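Local coordinates for cell wall surface anchor family protein (Streptococcus pneumoniae, PDB 4OQ1), which is an ancillary pilin of the pneumococcal pilus, probably serving to fix the pilus to the bacterial cell wall, at residues V31-N36 and V138-K143; D48-Q53 and M91-N96. The protein carries 3 engineered substitutions. One frame throughout, in Å; residues are numbered along the deposited sequence.

Interaction 1 (V31-N36 and V138-K143)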
loop_
_atom_site.group_PDB
_atom_site.type_symbol
_atom_site.label_atom_id
_atom_site.label_comp_id
_atom_site.label_asym_id
_atom_site.label_seq_id
_atom_site.Cartn_x
_atom_site.Cartn_y
_atom_site.Cartn_z
ATOM N N VAL A 31 -2.998 10.511 34.397
ATOM C CA VAL A 31 -2.088 10.115 33.286
ATOM C C VAL A 31 -2.733 8.854 32.579
ATOM O O VAL A 31 -3.143 7.885 33.274
ATOM C CB VAL A 31 -0.663 9.792 33.890
ATOM C CG1 VAL A 31 0.190 8.928 32.987
ATOM C CG2 VAL A 31 0.112 11.066 34.218
ATOM N N LEU A 32 -2.935 8.943 31.254
ATOM C CA LEU A 32 -3.457 7.855 30.430
ATOM C C LEU A 32 -2.359 7.385 29.467
ATOM O O LEU A 32 -1.791 8.137 28.711
ATOM C CB LEU A 32 -4.679 8.323 29.618
ATOM C CG LEU A 32 -5.896 8.675 30.485
ATOM C CD1 LEU A 32 -6.992 9.353 29.741
ATOM C CD2 LEU A 32 -6.440 7.417 31.144
ATOM N N GLN A 33 -2.042 6.107 29.515
ATOM C CA GLN A 33 -1.120 5.526 28.572
ATOM C C GLN A 33 -1.982 4.710 27.596
ATOM O O GLN A 33 -2.948 4.059 27.991
ATOM C CB GLN A 33 -0.090 4.707 29.358
ATOM C CG GLN A 33 0.874 5.554 30.165
ATOM C CD GLN A 33 1.604 4.817 31.285
ATOM O OE1 GLN A 33 1.436 3.611 31.491
ATOM N NE2 GLN A 33 2.472 5.533 31.984
ATOM N N LEU A 34 -1.665 4.771 26.305
ATOM C CA LEU A 34 -2.486 4.148 25.280
ATOM C C LEU A 34 -1.719 3.084 24.479
ATOM O O LEU A 34 -0.463 3.146 24.376
ATOM C CB LEU A 34 -2.963 5.182 24.297
ATOM C CG LEU A 34 -3.639 6.422 24.850
ATOM C CD1 LEU A 34 -4.073 7.249 23.681
ATOM C CD2 LEU A 34 -4.830 6.115 25.775
ATOM N N GLU A 35 -2.477 2.223 23.836
ATOM C CA GLU A 35 -1.939 1.292 22.846
ATOM C C GLU A 35 -1.474 2.120 21.612
ATOM O O GLU A 35 -2.187 3.007 21.108
ATOM C CB GLU A 35 -2.996 0.292 22.439
ATOM C CG GLU A 35 -3.635 -0.574 23.576
ATOM C CD GLU A 35 -4.865 -1.360 23.128
ATOM O OE1 GLU A 35 -5.116 -1.604 21.938
ATOM O OE2 GLU A 35 -5.647 -1.852 23.971
ATOM N N ASN A 36 -0.263 1.822 21.128
ATOM C CA ASN A 36 0.204 2.334 19.841
ATOM C C ASN A 36 0.234 3.841 19.978
ATOM O O ASN A 36 -0.085 4.550 19.025
ATOM C CB ASN A 36 -0.740 1.889 18.701
ATOM C CG ASN A 36 -0.072 1.925 17.289
ATOM O OD1 ASN A 36 1.109 1.848 17.191
ATOM N ND2 ASN A 36 -0.865 2.074 16.236
ATOM N N VAL A 138 -2.202 6.948 37.437
ATOM C CA VAL A 138 -1.781 6.356 36.145
ATOM C C VAL A 138 -2.711 5.225 35.722
ATOM O O VAL A 138 -2.799 4.224 36.398
ATOM C CB VAL A 138 -0.345 5.755 36.216
ATOM C CG1 VAL A 138 0.053 5.221 34.868
ATOM C CG2 VAL A 138 0.645 6.809 36.738
ATOM N N ILE A 139 -3.391 5.384 34.605
ATOM C CA ILE A 139 -4.199 4.326 34.028
ATOM C C ILE A 139 -3.741 3.967 32.602
ATOM O O ILE A 139 -3.611 4.826 31.747
ATOM C CB ILE A 139 -5.651 4.760 33.931
ATOM C CG1 ILE A 139 -6.198 4.810 35.355
ATOM C CG2 ILE A 139 -6.479 3.839 33.032
ATOM C CD1 ILE A 139 -7.591 5.246 35.480
ATOM N N VAL A 140 -3.586 2.672 32.373
ATOM C CA VAL A 140 -3.211 2.142 31.073
ATOM C C VAL A 140 -4.540 1.735 30.389
ATOM O O VAL A 140 -5.120 0.707 30.737
ATOM C CB VAL A 140 -2.247 0.932 31.184
ATOM C CG1 VAL A 140 -1.739 0.529 29.814
ATOM C CG2 VAL A 140 -1.058 1.165 32.108
ATOM N N ALA A 141 -5.026 2.531 29.442
ATOM C CA ALA A 141 -6.424 2.368 28.982
ATOM C C ALA A 141 -6.530 1.355 27.837
ATOM O O ALA A 141 -5.785 1.475 26.855
ATOM C CB ALA A 141 -6.909 3.703 28.460
ATOM N N LYS A 142 -7.447 0.367 27.929
ATOM C CA LYS A 142 -7.562 -0.647 26.942
ATOM C C LYS A 142 -8.460 -0.058 25.911
ATOM O O LYS A 142 -9.443 0.570 26.235
ATOM C CB LYS A 142 -8.200 -1.917 27.482
ATOM C CG LYS A 142 -8.535 -2.924 26.388
ATOM C CD LYS A 142 -8.593 -4.294 27.034
ATOM C CE LYS A 142 -8.430 -5.392 25.969
ATOM N NZ LYS A 142 -9.626 -5.353 25.159
ATOM N N LYS A 143 -8.064 -0.211 24.663
ATOM C CA LYS A 143 -8.908 0.283 23.551
ATOM C C LYS A 143 -10.089 -0.673 23.380
ATOM O O LYS A 143 -9.958 -1.872 23.363
ATOM C CB LYS A 143 -8.077 0.427 22.245
ATOM C CG LYS A 143 -8.808 1.169 21.124
ATOM C CD LYS A 143 -8.017 1.100 19.804
ATOM C CE LYS A 143 -8.765 1.914 18.754
ATOM N NZ LYS A 143 -7.897 2.156 17.578
#

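Interaction 2 (D48-Q53 and M91-N96)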
loop_
_atom_site.group_PDB
_atom_site.type_symbol
_atom_site.label_atom_id
_atom_site.label_comp_id
_atom_site.label_asym_id
_atom_site.label_seq_id
_atom_site.Cartn_x
_atom_site.Cartn_y
_atom_site.Cartn_z
ATOM N N ASP A 48 -3.008 19.745 21.001
ATOM C CA ASP A 48 -3.489 20.776 21.929
ATOM C C ASP A 48 -4.969 21.013 21.682
ATOM O O ASP A 48 -5.445 20.900 20.524
ATOM C CB ASP A 48 -2.701 22.093 21.682
ATOM C CG ASP A 48 -3.188 23.276 22.565
ATOM O OD1 ASP A 48 -2.878 23.244 23.782
ATOM O OD2 ASP A 48 -3.858 24.229 22.058
ATOM N N GLY A 49 -5.692 21.358 22.752
ATOM C CA GLY A 49 -7.130 21.722 22.651
ATOM C C GLY A 49 -8.135 20.556 22.771
ATOM O O GLY A 49 -9.306 20.691 22.455
ATOM N N HIS A 50 -7.661 19.377 23.151
ATOM C CA HIS A 50 -8.565 18.248 23.364
ATOM C C HIS A 50 -9.112 18.226 24.785
ATOM O O HIS A 50 -8.421 18.602 25.744
ATOM C CB HIS A 50 -7.862 16.932 22.994
ATOM C CG HIS A 50 -7.396 16.910 21.573
ATOM N ND1 HIS A 50 -8.273 16.902 20.508
ATOM C CD2 HIS A 50 -6.163 17.032 21.038
ATOM C CE1 HIS A 50 -7.603 16.937 19.374
ATOM N NE2 HIS A 50 -6.315 17.012 19.668
ATOM N N ARG A 51 -10.341 17.735 24.925
ATOM C CA ARG A 51 -10.900 17.545 26.250
ATOM C C ARG A 51 -11.299 16.086 26.510
ATOM O O ARG A 51 -11.756 15.396 25.616
ATOM C CB ARG A 51 -12.107 18.458 26.468
ATOM C CG ARG A 51 -11.843 19.954 26.208
ATOM C CD ARG A 51 -12.965 20.839 26.710
ATOM N NE ARG A 51 -13.074 20.829 28.192
ATOM C CZ ARG A 51 -12.392 21.603 29.047
ATOM N NH1 ARG A 51 -11.535 22.501 28.611
ATOM N NH2 ARG A 51 -12.581 21.480 30.361
ATOM N N LEU A 52 -11.150 15.638 27.750
ATOM C CA LEU A 52 -11.681 14.300 28.135
ATOM C C LEU A 52 -13.107 14.413 28.663
ATOM O O LEU A 52 -13.355 15.078 29.650
ATOM C CB LEU A 52 -10.767 13.682 29.139
ATOM C CG LEU A 52 -11.181 12.247 29.465
ATOM C CD1 LEU A 52 -10.793 11.219 28.354
ATOM C CD2 LEU A 52 -10.595 11.879 30.789
ATOM N N GLN A 53 -14.076 13.872 27.946
ATOM C CA GLN A 53 -15.436 13.849 28.391
ATOM C C GLN A 53 -15.622 12.778 29.467
ATOM O O GLN A 53 -15.149 11.607 29.272
ATOM C CB GLN A 53 -16.378 13.486 27.237
ATOM C CG GLN A 53 -16.326 14.479 26.073
ATOM C CD GLN A 53 -16.707 15.880 26.495
ATOM O OE1 GLN A 53 -17.633 16.109 27.280
ATOM N NE2 GLN A 53 -15.955 16.812 26.014
ATOM N N MET A 91 -7.092 18.064 28.213
ATOM C CA MET A 91 -6.033 17.035 28.049
ATOM C C MET A 91 -4.866 17.593 27.311
ATOM O O MET A 91 -4.999 18.460 26.437
ATOM C CB MET A 91 -6.470 15.803 27.257
ATOM C CG MET A 91 -7.930 15.613 27.112
ATOM S SD MET A 91 -8.360 14.264 25.996
ATOM C CE MET A 91 -7.218 13.029 26.543
ATOM N N THR A 92 -3.719 17.074 27.662
ATOM C CA THR A 92 -2.535 17.294 26.852
ATOM C C THR A 92 -1.882 15.930 26.443
ATOM O O THR A 92 -1.701 15.016 27.298
ATOM C CB THR A 92 -1.534 18.222 27.578
ATOM O OG1 THR A 92 -0.420 18.487 26.720
ATOM C CG2 THR A 92 -1.002 17.583 28.841
ATOM N N PHE A 93 -1.536 15.808 25.153
ATOM C CA PHE A 93 -0.672 14.698 24.651
ATOM C C PHE A 93 0.824 14.980 24.718
ATOM O O PHE A 93 1.383 15.560 23.797
ATOM C CB PHE A 93 -1.013 14.433 23.210
ATOM C CG PHE A 93 -2.391 13.872 23.002
ATOM C CD1 PHE A 93 -2.580 12.500 22.889
ATOM C CD2 PHE A 93 -3.493 14.715 22.889
ATOM C CE1 PHE A 93 -3.842 11.991 22.669
ATOM C CE2 PHE A 93 -4.759 14.209 22.675
ATOM C CZ PHE A 93 -4.925 12.847 22.568
ATOM N N LEU A 94 1.471 14.528 25.774
ATOM C CA LEU A 94 2.899 14.617 25.943
ATOM C C LEU A 94 3.610 13.506 25.140
ATOM O O LEU A 94 3.010 12.895 24.276
ATOM C CB LEU A 94 3.248 14.553 27.441
ATOM C CG LEU A 94 2.572 15.549 28.390
ATOM C CD1 LEU A 94 3.149 15.437 29.780
ATOM C CD2 LEU A 94 2.732 16.991 27.911
ATOM N N GLU A 95 4.879 13.220 25.433
ATOM C CA GLU A 95 5.707 12.352 24.549
ATOM C C GLU A 95 5.339 10.863 24.527
ATOM O O GLU A 95 5.299 10.230 23.457
ATOM C CB GLU A 95 7.217 12.484 24.891
ATOM C CG GLU A 95 7.750 13.911 24.969
ATOM C CD GLU A 95 7.565 14.541 26.341
ATOM O OE1 GLU A 95 8.353 14.203 27.260
ATOM O OE2 GLU A 95 6.637 15.385 26.507
ATOM N N ASN A 96 5.145 10.261 25.704
ATOM C CA ASN A 96 4.738 8.857 25.724
ATOM C C ASN A 96 3.386 8.623 26.460
ATOM O O ASN A 96 2.979 7.464 26.584
ATOM C CB ASN A 96 5.825 7.991 26.371
ATOM C CG ASN A 96 5.665 6.509 26.061
ATOM O OD1 ASN A 96 5.129 6.136 25.038
ATOM N ND2 ASN A 96 6.083 5.668 26.971
HETATM O O HOH W 1 -4.953 18.193 23.852
#

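Interaction 1 (V31-N36 and V138-K143)
V31-N36 and V138-K143 pair as neighbouring parallel strands in the N-terminal domain, at the margin of its mixed sheet. Strand 137-140 is outermost in this chain, and strand 28-33 lies between it and strand 98-103. Three parallel bridges set the register: V31 with V138, L32 with I139 and Q33 with V140. The bonds alternate as parallel strands require. I139 N meets V31 O at 2.8 Å, I139 O receives Q33 N, and A141 N reaches Q33 O.

L32 and I139 stand side by side on one face, with CD2 of L32 3.9 Å from CB of I139. F125 and F127 of strand 120-129 cover them. L34 CD2 lies 4.2 Å from A141 CB beyond the last bridge. On the opposite face, V31 and V138 stand side by side, pointing the same way, with their CG1 atoms 4.2 Å apart. Q33 lays its extended side chain over this face. Its OE1 is 3.5 Å from V140 CG2, and its NE2 is 3.8 Å from V138 CG1. That NE2 is hydrogen-bonded to Q97.

Past the strands, E35 continues the link through its side chain. CG lies anti to the carbonyl carbon (chi1 -58°) and the chain then runs out straight to K143. There OE2 takes K143 N at 3.0 Å, from 64° above the carboxylate plane. The bond is straight at hydrogen, at 170°. Neither K142 NZ nor K143 NZ contacts the carboxylate, so E35 binds here by a backbone amide, while the lysine charges probably add only a weaker, longer-range attraction.

Interaction 2 (D48-Q53 and M91-N96)
H50 and M91 supply the backbone link between D48-Q53 and M91-N96. M91 N donates to H50 O at 2.9 Å. A water molecule joins the same two residues a second time. It accepts from H50 N at 3.0 Å and donates to M91 O at 2.6 Å. The water thus stands between a backbone donor and a backbone acceptor that do not bond directly.

The two segments belong to strands 50-56 and 85-93, antiparallel neighbours inside the mixed sheet of the N-terminal domain. They splay apart here, with short axes 122° from one another. Farther along, L52 still pairs through its backbone with F89.

Apolar contact centres on the M91 side chain, which is buried. Its first torsion is nearly eclipsed (chi1 -17°), and the chain bends again at the sulfur. CG comes 3.3 Å from L52 N, and SD lies 3.5 Å from R51 C. The thioether therefore rests against the backbone of strand 50-56. CB of L52 adds a contact with M91 CG at 4.0 Å. I98 and I113 also touch the M91 side chain.

The aromatic contact is between H50 and F93. Their planes are almost perpendicular, at 88°, but the approach is oblique. CD2 of H50 meets CE2 of F93 at 3.6 Å. H50 NE2 is hydrogen-bonded to the carbonyl of S46, which helps fix the imidazole, and Y37 and V41 of helix 37-42 pack on F93.

Both contacts lie in the same mixed sheet of the N-terminal domain, with centres 12 Å apart. Their nearest atoms are about 4 Å apart, and they do not touch. Across the sheet the order is 50-56, 85-93, 98-103, 28-33, 137-140. Strand 98-103 therefore separates the two pairs, and I98 contacts side chains of both. Along the chain, interaction 2 is nested inside the loop that interaction 1 closes. Interaction 1 brings the first strand of the domain beside its last, next to the link to the following domain. Interaction 2 joins strands within that loop. Together they hold ends and middle of the domain in one sheet.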